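Long-range contacts in activated BY transcription factor SSRB (Salmonella enterica, PDB 2WNW), which belongs to glycosyl hydrolase family 30 and pairs a TIM-barrel domain with a beta-sandwich domain: residues Tyr177-Arg182 against Gln228-Met233; Val188-Val193 against Glu232-Ile237. All coordinates share one frame; numbering follows the deposited sequence.

Contact 1. Residues Tyr177-Arg182 against Gln228-Met233; sequences YLLEYR and QGMDEM
Met230 reaches out from the loop that leads into barrel strand 234-239 and points its thioether at helix 167-183, joining that helix to the loop between helix 210-227 and strand 234-239 on the outside of the TIM barrel. Its chain is extended beyond CG (chi2 177°) and carries the methyl CE between Leu179 and Arg182. Leu179 CD2 meets Met230 CE at 3.8 Å. The same methyl sits 3.6 Å above one face of the Arg182 guanidinium, offset toward its rim, with the two side chains arriving from opposite directions. Leu178 slides past Met230 in the opposing sense, so that its CD1 lies 3.8 Å from Met230 SD. Gln228 crosses Leu179 at about a right angle and brings NE2 to 4.0 Å from Leu179 CD2. No hydrogen bond spans the two segments; the contact rests on apolar and van der Waals packing. Behind it, Gly229 with positive phi ends helix 210-227 in a Schellman motif, and a type I turn from Met230 to Met233 follows. Leu225 of that helix touches Leu178, Met230 and Met233. The buried Leu178 and Met233 meet tip to tip, CD1 to CE at 3.7 Å.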
ATOM      1  N   TYR A 177      18.099 -30.099  21.046  1.00 16.86           N
ATOM      2  CA  TYR A 177      18.454 -29.770  19.672  1.00 16.82           C
ATOM      3  C   TYR A 177      19.364 -28.540  19.750  1.00 17.33           C
ATOM      4  O   TYR A 177      20.427 -28.493  19.128  1.00 17.30           O
ATOM      5  CB  TYR A 177      17.184 -29.432  18.877  1.00 16.18           C
ATOM      6  CG  TYR A 177      17.427 -28.651  17.599  1.00 16.33           C
ATOM      7  CD1 TYR A 177      17.731 -29.300  16.404  1.00 17.43           C
ATOM      8  CD2 TYR A 177      17.349 -27.257  17.592  1.00 17.40           C
ATOM      9  CE1 TYR A 177      17.949 -28.582  15.229  1.00 15.56           C
ATOM     10  CE2 TYR A 177      17.568 -26.528  16.423  1.00 17.41           C
ATOM     11  CZ  TYR A 177      17.865 -27.197  15.248  1.00 16.60           C
ATOM     12  OH  TYR A 177      18.066 -26.483  14.094  1.00 17.48           O
ATOM     13  N   LEU A 178      18.942 -27.549  20.534  1.00 17.68           N
ATOM     14  CA  LEU A 178      19.717 -26.322  20.697  1.00 17.55           C
ATOM     15  C   LEU A 178      21.086 -26.585  21.329  1.00 19.36           C
ATOM     16  O   LEU A 178      22.088 -26.013  20.904  1.00 19.99           O
ATOM     17  CB  LEU A 178      18.938 -25.307  21.542  1.00 18.33           C
ATOM     18  CG  LEU A 178      17.662 -24.721  20.922  1.00 18.00           C
ATOM     19  CD1 LEU A 178      16.947 -23.843  21.941  1.00 19.13           C
ATOM     20  CD2 LEU A 178      18.017 -23.915  19.677  1.00 18.75           C
ATOM     21  N   LEU A 179      21.129 -27.445  22.345  1.00 20.19           N
ATOM     22  CA  LEU A 179      22.394 -27.772  23.003  1.00 20.14           C
ATOM     23  C   LEU A 179      23.309 -28.521  22.039  1.00 21.48           C
ATOM     24  O   LEU A 179      24.515 -28.269  21.984  1.00 20.53           O
ATOM     25  CB  LEU A 179      22.140 -28.627  24.246  1.00 21.90           C
ATOM     26  CG  LEU A 179      21.341 -27.934  25.349  1.00 23.18           C
ATOM     27  CD1 LEU A 179      21.056 -28.911  26.470  1.00 23.32           C
ATOM     28  CD2 LEU A 179      22.122 -26.730  25.861  1.00 23.54           C
ATOM     29  N   GLU A 180      22.724 -29.445  21.285  1.00 21.86           N
ATOM     30  CA  GLU A 180      23.461 -30.233  20.298  1.00 24.21           C
ATOM     31  C   GLU A 180      24.141 -29.313  19.283  1.00 23.56           C
ATOM     32  O   GLU A 180      25.338 -29.435  19.018  1.00 22.83           O
ATOM     33  CB  GLU A 180      22.498 -31.190  19.590  1.00 26.67           C
ATOM     34  CG  GLU A 180      22.959 -31.729  18.238  1.00 31.58           C
ATOM     35  CD  GLU A 180      24.255 -32.516  18.308  1.00 33.07           C
ATOM     36  OE1 GLU A 180      24.592 -33.040  19.390  1.00 32.33           O
ATOM     37  OE2 GLU A 180      24.932 -32.622  17.261  1.00 37.47           O
ATOM     38  N   TYR A 181      23.376 -28.384  18.718  1.00 21.61           N
ATOM     39  CA  TYR A 181      23.937 -27.460  17.745  1.00 21.45           C
ATOM     40  C   TYR A 181      24.975 -26.521  18.359  1.00 21.69           C
ATOM     41  O   TYR A 181      25.979 -26.203  17.721  1.00 22.11           O
ATOM     42  CB  TYR A 181      22.817 -26.663  17.062  1.00 19.79           C
ATOM     43  CG  TYR A 181      22.196 -27.401  15.888  1.00 20.00           C
ATOM     44  CD1 TYR A 181      22.108 -26.803  14.631  1.00 21.09           C
ATOM     45  CD2 TYR A 181      21.741 -28.713  16.023  1.00 19.52           C
ATOM     46  CE1 TYR A 181      21.587 -27.499  13.534  1.00 21.85           C
ATOM     47  CE2 TYR A 181      21.221 -29.415  14.938  1.00 20.42           C
ATOM     48  CZ  TYR A 181      21.147 -28.804  13.697  1.00 21.47           C
ATOM     49  OH  TYR A 181      20.642 -29.500  12.621  1.00 22.36           O
ATOM     50  N   ARG A 182      24.756 -26.088  19.597  1.00 22.46           N
ATOM     51  CA  ARG A 182      25.715 -25.196  20.240  1.00 24.03           C
ATOM     52  C   ARG A 182      27.058 -25.908  20.422  1.00 24.91           C
ATOM     53  O   ARG A 182      28.118 -25.284  20.335  1.00 24.96           O
ATOM     54  CB  ARG A 182      25.181 -24.709  21.594  1.00 24.84           C
ATOM     55  CG  ARG A 182      26.029 -23.602  22.206  1.00 29.82           C
ATOM     56  CD  ARG A 182      25.272 -22.811  23.266  1.00 32.70           C
ATOM     57  NE  ARG A 182      24.949 -23.605  24.448  1.00 34.07           N
ATOM     58  CZ  ARG A 182      24.298 -23.128  25.506  1.00 34.84           C
ATOM     59  NH1 ARG A 182      23.899 -21.862  25.524  1.00 34.94           N
ATOM     60  NH2 ARG A 182      24.047 -23.911  26.545  1.00 34.01           N
ATOM     61  N   GLN A 228      18.160 -22.479  30.765  1.00 25.48           N
ATOM     62  CA  GLN A 228      19.390 -22.768  30.035  1.00 25.13           C
ATOM     63  C   GLN A 228      20.175 -21.486  29.786  1.00 26.24           C
ATOM     64  O   GLN A 228      21.259 -21.514  29.208  1.00 26.38           O
ATOM     65  CB  GLN A 228      19.071 -23.433  28.692  1.00 25.06           C
ATOM     66  CG  GLN A 228      18.351 -24.762  28.817  1.00 22.99           C
ATOM     67  CD  GLN A 228      19.236 -25.867  29.362  1.00 22.90           C
ATOM     68  OE1 GLN A 228      18.744 -26.902  29.803  1.00 22.79           O
ATOM     69  NE2 GLN A 228      20.550 -25.659  29.323  1.00 22.99           N
ATOM     70  N   GLY A 229      19.625 -20.362  30.230  1.00 28.05           N
ATOM     71  CA  GLY A 229      20.296 -19.090  30.025  1.00 29.51           C
ATOM     72  C   GLY A 229      20.148 -18.616  28.590  1.00 30.16           C
ATOM     73  O   GLY A 229      20.973 -17.847  28.093  1.00 30.43           O
ATOM     74  N   MET A 230      19.097 -19.085  27.922  1.00 28.46           N
ATOM     75  CA  MET A 230      18.826 -18.715  26.534  1.00 28.52           C
ATOM     76  C   MET A 230      17.654 -17.735  26.497  1.00 29.25           C
ATOM     77  O   MET A 230      16.785 -17.815  25.628  1.00 28.73           O
ATOM     78  CB  MET A 230      18.483 -19.966  25.719  1.00 27.59           C
ATOM     79  CG  MET A 230      19.553 -21.051  25.765  1.00 28.80           C
ATOM     80  SD  MET A 230      19.075 -22.546  24.864  1.00 28.84           S
ATOM     81  CE  MET A 230      20.656 -23.387  24.740  1.00 28.85           C
ATOM     82  N   ASP A 231      17.655 -16.810  27.450  1.00 30.05           N
ATOM     83  CA  ASP A 231      16.610 -15.801  27.599  1.00 31.77           C
ATOM     84  C   ASP A 231      16.357 -14.928  26.373  1.00 30.98           C
ATOM     85  O   ASP A 231      15.209 -14.620  26.051  1.00 30.39           O
ATOM     86  CB  ASP A 231      16.955 -14.892  28.780  1.00 35.73           C
ATOM     87  CG  ASP A 231      17.150 -15.661  30.070  1.00 40.24           C
ATOM     88  OD1 ASP A 231      16.177 -15.778  30.847  1.00 42.77           O
ATOM     89  OD2 ASP A 231      18.275 -16.160  30.298  1.00 41.83           O
ATOM     90  N   GLU A 232      17.431 -14.532  25.696  1.00 29.28           N
ATOM     91  CA  GLU A 232      17.334 -13.656  24.532  1.00 29.39           C
ATOM     92  C   GLU A 232      16.787 -14.288  23.255  1.00 26.25           C
ATOM     93  O   GLU A 232      16.673 -13.619  22.230  1.00 25.50           O
ATOM     94  CB  GLU A 232      18.702 -13.029  24.259  1.00 32.50           C
ATOM     95  CG  GLU A 232      19.203 -12.183  25.419  1.00 38.74           C
ATOM     96  CD  GLU A 232      20.561 -11.565  25.156  1.00 42.67           C
ATOM     97  OE1 GLU A 232      21.047 -10.812  26.027  1.00 45.71           O
ATOM     98  OE2 GLU A 232      21.142 -11.833  24.083  1.00 45.64           O
ATOM     99  N   MET A 233      16.446 -15.568  23.319  1.00 22.82           N
ATOM    100  CA  MET A 233      15.895 -16.276  22.165  1.00 21.75           C
ATOM    101  C   MET A 233      14.601 -15.607  21.697  1.00 20.89           C
ATOM    102  O   MET A 233      13.753 -15.247  22.515  1.00 19.89           O
ATOM    103  CB  MET A 233      15.589 -17.725  22.550  1.00 21.60           C
ATOM    104  CG  MET A 233      15.011 -18.574  21.429  1.00 20.00           C
ATOM    105  SD  MET A 233      16.247 -18.947  20.181  1.00 21.00           S
ATOM    106  CE  MET A 233      17.111 -20.325  20.963  1.00 22.29           C
TER

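Contact 2. Residues Val188-Val193 against Glu232-Ile237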
ATOM      1  N   VAL A 188      21.644 -20.624  17.816  1.00 22.76           N
ATOM      2  CA  VAL A 188      20.342 -20.281  17.264  1.00 21.67           C
ATOM      3  C   VAL A 188      19.814 -19.069  18.022  1.00 22.35           C
ATOM      4  O   VAL A 188      19.934 -18.997  19.247  1.00 21.85           O
ATOM      5  CB  VAL A 188      19.368 -21.473  17.411  1.00 21.75           C
ATOM      6  CG1 VAL A 188      17.980 -21.103  16.890  1.00 21.36           C
ATOM      7  CG2 VAL A 188      19.919 -22.669  16.652  1.00 20.81           C
ATOM      8  N   GLN A 189      19.244 -18.112  17.298  1.00 20.70           N
ATOM      9  CA  GLN A 189      18.723 -16.913  17.934  1.00 21.15           C
ATOM     10  C   GLN A 189      17.214 -16.773  17.816  1.00 19.84           C
ATOM     11  O   GLN A 189      16.621 -15.890  18.435  1.00 18.05           O
ATOM     12  CB  GLN A 189      19.391 -15.668  17.347  1.00 23.70           C
ATOM     13  CG  GLN A 189      20.904 -15.661  17.466  1.00 28.92           C
ATOM     14  CD  GLN A 189      21.513 -14.357  16.984  1.00 32.87           C
ATOM     15  OE1 GLN A 189      22.687 -14.306  16.621  1.00 37.40           O
ATOM     16  NE2 GLN A 189      20.717 -13.294  16.988  1.00 34.60           N
ATOM     17  N   ALA A 190      16.586 -17.639  17.028  1.00 18.85           N
ATOM     18  CA  ALA A 190      15.141 -17.567  16.861  1.00 18.25           C
ATOM     19  C   ALA A 190      14.510 -18.931  16.623  1.00 17.74           C
ATOM     20  O   ALA A 190      15.148 -19.843  16.096  1.00 17.82           O
ATOM     21  CB  ALA A 190      14.796 -16.636  15.706  1.00 19.01           C
ATOM     22  N   LEU A 191      13.246 -19.045  17.017  1.00 16.50           N
ATOM     23  CA  LEU A 191      12.475 -20.268  16.850  1.00 16.37           C
ATOM     24  C   LEU A 191      11.053 -19.916  16.448  1.00 16.91           C
ATOM     25  O   LEU A 191      10.598 -18.794  16.662  1.00 17.70           O
ATOM     26  CB  LEU A 191      12.373 -21.026  18.177  1.00 17.62           C
ATOM     27  CG  LEU A 191      13.613 -21.520  18.916  1.00 18.37           C
ATOM     28  CD1 LEU A 191      13.217 -21.934  20.331  1.00 18.28           C
ATOM     29  CD2 LEU A 191      14.223 -22.680  18.156  1.00 16.21           C
ATOM     30  N   SER A 192      10.363 -20.874  15.842  1.00 16.08           N
ATOM     31  CA  SER A 192       8.948 -20.698  15.564  1.00 15.98           C
ATOM     32  C   SER A 192       8.424 -21.956  16.256  1.00 16.80           C
ATOM     33  O   SER A 192       9.156 -22.943  16.383  1.00 16.25           O
ATOM     34  CB  SER A 192       8.630 -20.684  14.062  1.00 17.46           C
ATOM     35  OG  SER A 192       8.724 -21.959  13.463  1.00 17.84           O
ATOM     36  N   VAL A 193       7.195 -21.919  16.752  1.00 16.75           N
ATOM     37  CA  VAL A 193       6.634 -23.074  17.443  1.00 16.84           C
ATOM     38  C   VAL A 193       6.376 -24.240  16.503  1.00 16.87           C
ATOM     39  O   VAL A 193       6.662 -25.390  16.831  1.00 18.83           O
ATOM     40  CB  VAL A 193       5.301 -22.713  18.140  1.00 16.90           C
ATOM     41  CG1 VAL A 193       4.590 -23.982  18.603  1.00 19.57           C
ATOM     42  CG2 VAL A 193       5.576 -21.806  19.328  1.00 19.54           C
ATOM     43  N   GLU A 232      17.431 -14.532  25.696  1.00 29.28           N
ATOM     44  CA  GLU A 232      17.334 -13.656  24.532  1.00 29.39           C
ATOM     45  C   GLU A 232      16.787 -14.288  23.255  1.00 26.25           C
ATOM     46  O   GLU A 232      16.673 -13.619  22.230  1.00 25.50           O
ATOM     47  CB  GLU A 232      18.702 -13.029  24.259  1.00 32.50           C
ATOM     48  CG  GLU A 232      19.203 -12.183  25.419  1.00 38.74           C
ATOM     49  CD  GLU A 232      20.561 -11.565  25.156  1.00 42.67           C
ATOM     50  OE1 GLU A 232      21.047 -10.812  26.027  1.00 45.71           O
ATOM     51  OE2 GLU A 232      21.142 -11.833  24.083  1.00 45.64           O
ATOM     52  N   MET A 233      16.446 -15.568  23.319  1.00 22.82           N
ATOM     53  CA  MET A 233      15.895 -16.276  22.165  1.00 21.75           C
ATOM     54  C   MET A 233      14.601 -15.607  21.697  1.00 20.89           C
ATOM     55  O   MET A 233      13.753 -15.247  22.515  1.00 19.89           O
ATOM     56  CB  MET A 233      15.589 -17.725  22.550  1.00 21.60           C
ATOM     57  CG  MET A 233      15.011 -18.574  21.429  1.00 20.00           C
ATOM     58  SD  MET A 233      16.247 -18.947  20.181  1.00 21.00           S
ATOM     59  CE  MET A 233      17.111 -20.325  20.963  1.00 22.29           C
ATOM     60  N   GLU A 234      14.446 -15.432  20.386  1.00 19.85           N
ATOM     61  CA  GLU A 234      13.214 -14.842  19.870  1.00 17.68           C
ATOM     62  C   GLU A 234      12.286 -15.994  19.512  1.00 17.41           C
ATOM     63  O   GLU A 234      12.740 -17.033  19.031  1.00 18.83           O
ATOM     64  CB  GLU A 234      13.462 -14.010  18.602  1.00 19.52           C
ATOM     65  CG  GLU A 234      14.379 -12.808  18.754  1.00 20.87           C
ATOM     66  CD  GLU A 234      14.343 -11.906  17.529  1.00 22.94           C
ATOM     67  OE1 GLU A 234      13.998 -12.397  16.432  1.00 21.24           O
ATOM     68  OE2 GLU A 234      14.668 -10.706  17.656  1.00 23.54           O
ATOM     69  N   ILE A 235      10.992 -15.818  19.757  1.00 16.52           N
ATOM     70  CA  ILE A 235      10.018 -16.845  19.411  1.00 16.29           C
ATOM     71  C   ILE A 235       8.941 -16.236  18.518  1.00 15.29           C
ATOM     72  O   ILE A 235       8.359 -15.196  18.846  1.00 16.10           O
ATOM     73  CB  ILE A 235       9.343 -17.454  20.657  1.00 16.47           C
ATOM     74  CG1 ILE A 235      10.384 -18.190  21.511  1.00 18.34           C
ATOM     75  CG2 ILE A 235       8.249 -18.429  20.227  1.00 16.80           C
ATOM     76  CD1 ILE A 235       9.809 -18.821  22.779  1.00 17.68           C
ATOM     77  N   TYR A 236       8.699 -16.883  17.383  1.00 14.94           N
ATOM     78  CA  TYR A 236       7.692 -16.432  16.424  1.00 15.08           C
ATOM     79  C   TYR A 236       6.552 -17.439  16.353  1.00 15.92           C
ATOM     80  O   TYR A 236       6.759 -18.637  16.558  1.00 16.63           O
ATOM     81  CB  TYR A 236       8.311 -16.291  15.026  1.00 15.29           C
ATOM     82  CG  TYR A 236       9.304 -15.161  14.892  1.00 16.33           C
ATOM     83  CD1 TYR A 236       8.909 -13.916  14.398  1.00 16.93           C
ATOM     84  CD2 TYR A 236      10.628 -15.326  15.289  1.00 16.97           C
ATOM     85  CE1 TYR A 236       9.814 -12.858  14.307  1.00 17.61           C
ATOM     86  CE2 TYR A 236      11.542 -14.279  15.204  1.00 17.22           C
ATOM     87  CZ  TYR A 236      11.128 -13.051  14.714  1.00 18.33           C
ATOM     88  OH  TYR A 236      12.033 -12.014  14.647  1.00 18.37           O
ATOM     89  N   ILE A 237       5.348 -16.944  16.073  1.00 15.15           N
ATOM     90  CA  ILE A 237       4.182 -17.804  15.929  1.00 15.41           C
ATOM     91  C   ILE A 237       3.602 -17.612  14.522  1.00 16.57           C
ATOM     92  O   ILE A 237       4.108 -16.795  13.747  1.00 16.60           O
ATOM     93  CB  ILE A 237       3.100 -17.502  16.998  1.00 16.19           C
ATOM     94  CG1 ILE A 237       2.692 -16.030  16.948  1.00 14.80           C
ATOM     95  CG2 ILE A 237       3.630 -17.868  18.388  1.00 17.53           C
ATOM     96  CD1 ILE A 237       1.530 -15.697  17.873  1.00 15.15           C
TER
HETATM   97  O   HOH W   1      17.698 -13.815  19.864  1.00 24.91           O
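Leu191 and Met233 cross at about a right angle on the helix-facing side of two parallel strands, with Leu191 CG 3.9 Å from Met233 SD. Bends at chi2 and chi3 (71° and 81°) fold the methionine back over the neighbouring backbone, where Met233 SD lies 3.4 Å from Ala190 N and CE approaches Val188 O. Beyond the strand end, Val193 CG2 loosely meets the CG2 methyls of Ile235 and Ile237. Ala190, Ser192, Glu234 and Tyr236 point to the other face, into the barrel. There the Tyr236 ring turns its edge to the partner strand: Leu191 O lies in the ring plane, and Tyr236 CE2 is 4.0 Å from Ala190 CB. Tyr236 OH donates to Glu234 OE1 from above the carboxylate plane (2.7 Å), while Lys138 and Lys289 form salt bridges to the two carboxylate oxygens, probably stabilising the negative charge of Glu234. Between the faces, Glu234 N bonds to Gln189 O, Leu191 N to Glu234 O, and Tyr236 N to Leu191 O (2.8 Å); Val193 N to Tyr236 O is weak. A water donates to both Gln189 O and Glu232 O. Such parallel pairing of consecutive strands, linked through helix 210-227, is the TIM-barrel beta-alpha-beta unit.

Overall arrangement
The two contacts lie about 10 Å apart between their centres, on the same side of the chain's centre and within the TIM-barrel domain. Along the chain, helix 167-183 leads to strand 190-192, then helix 210-227, the loop 228-233 and strand 234-239. Contact 2 pairs strands that are neighbours in the barrel order, whereas contact 1 joins the outer helix 167-183, which precedes strand 190-192, to the loop entering strand 234-239. Glu232 and Met233 belong to both, and Leu178 CD2 of contact 1 packs 3.6 Å from Val188 CB of contact 2. Side-chain packing thus runs continuously from the outer helical layer to the strand pair in the barrel wall.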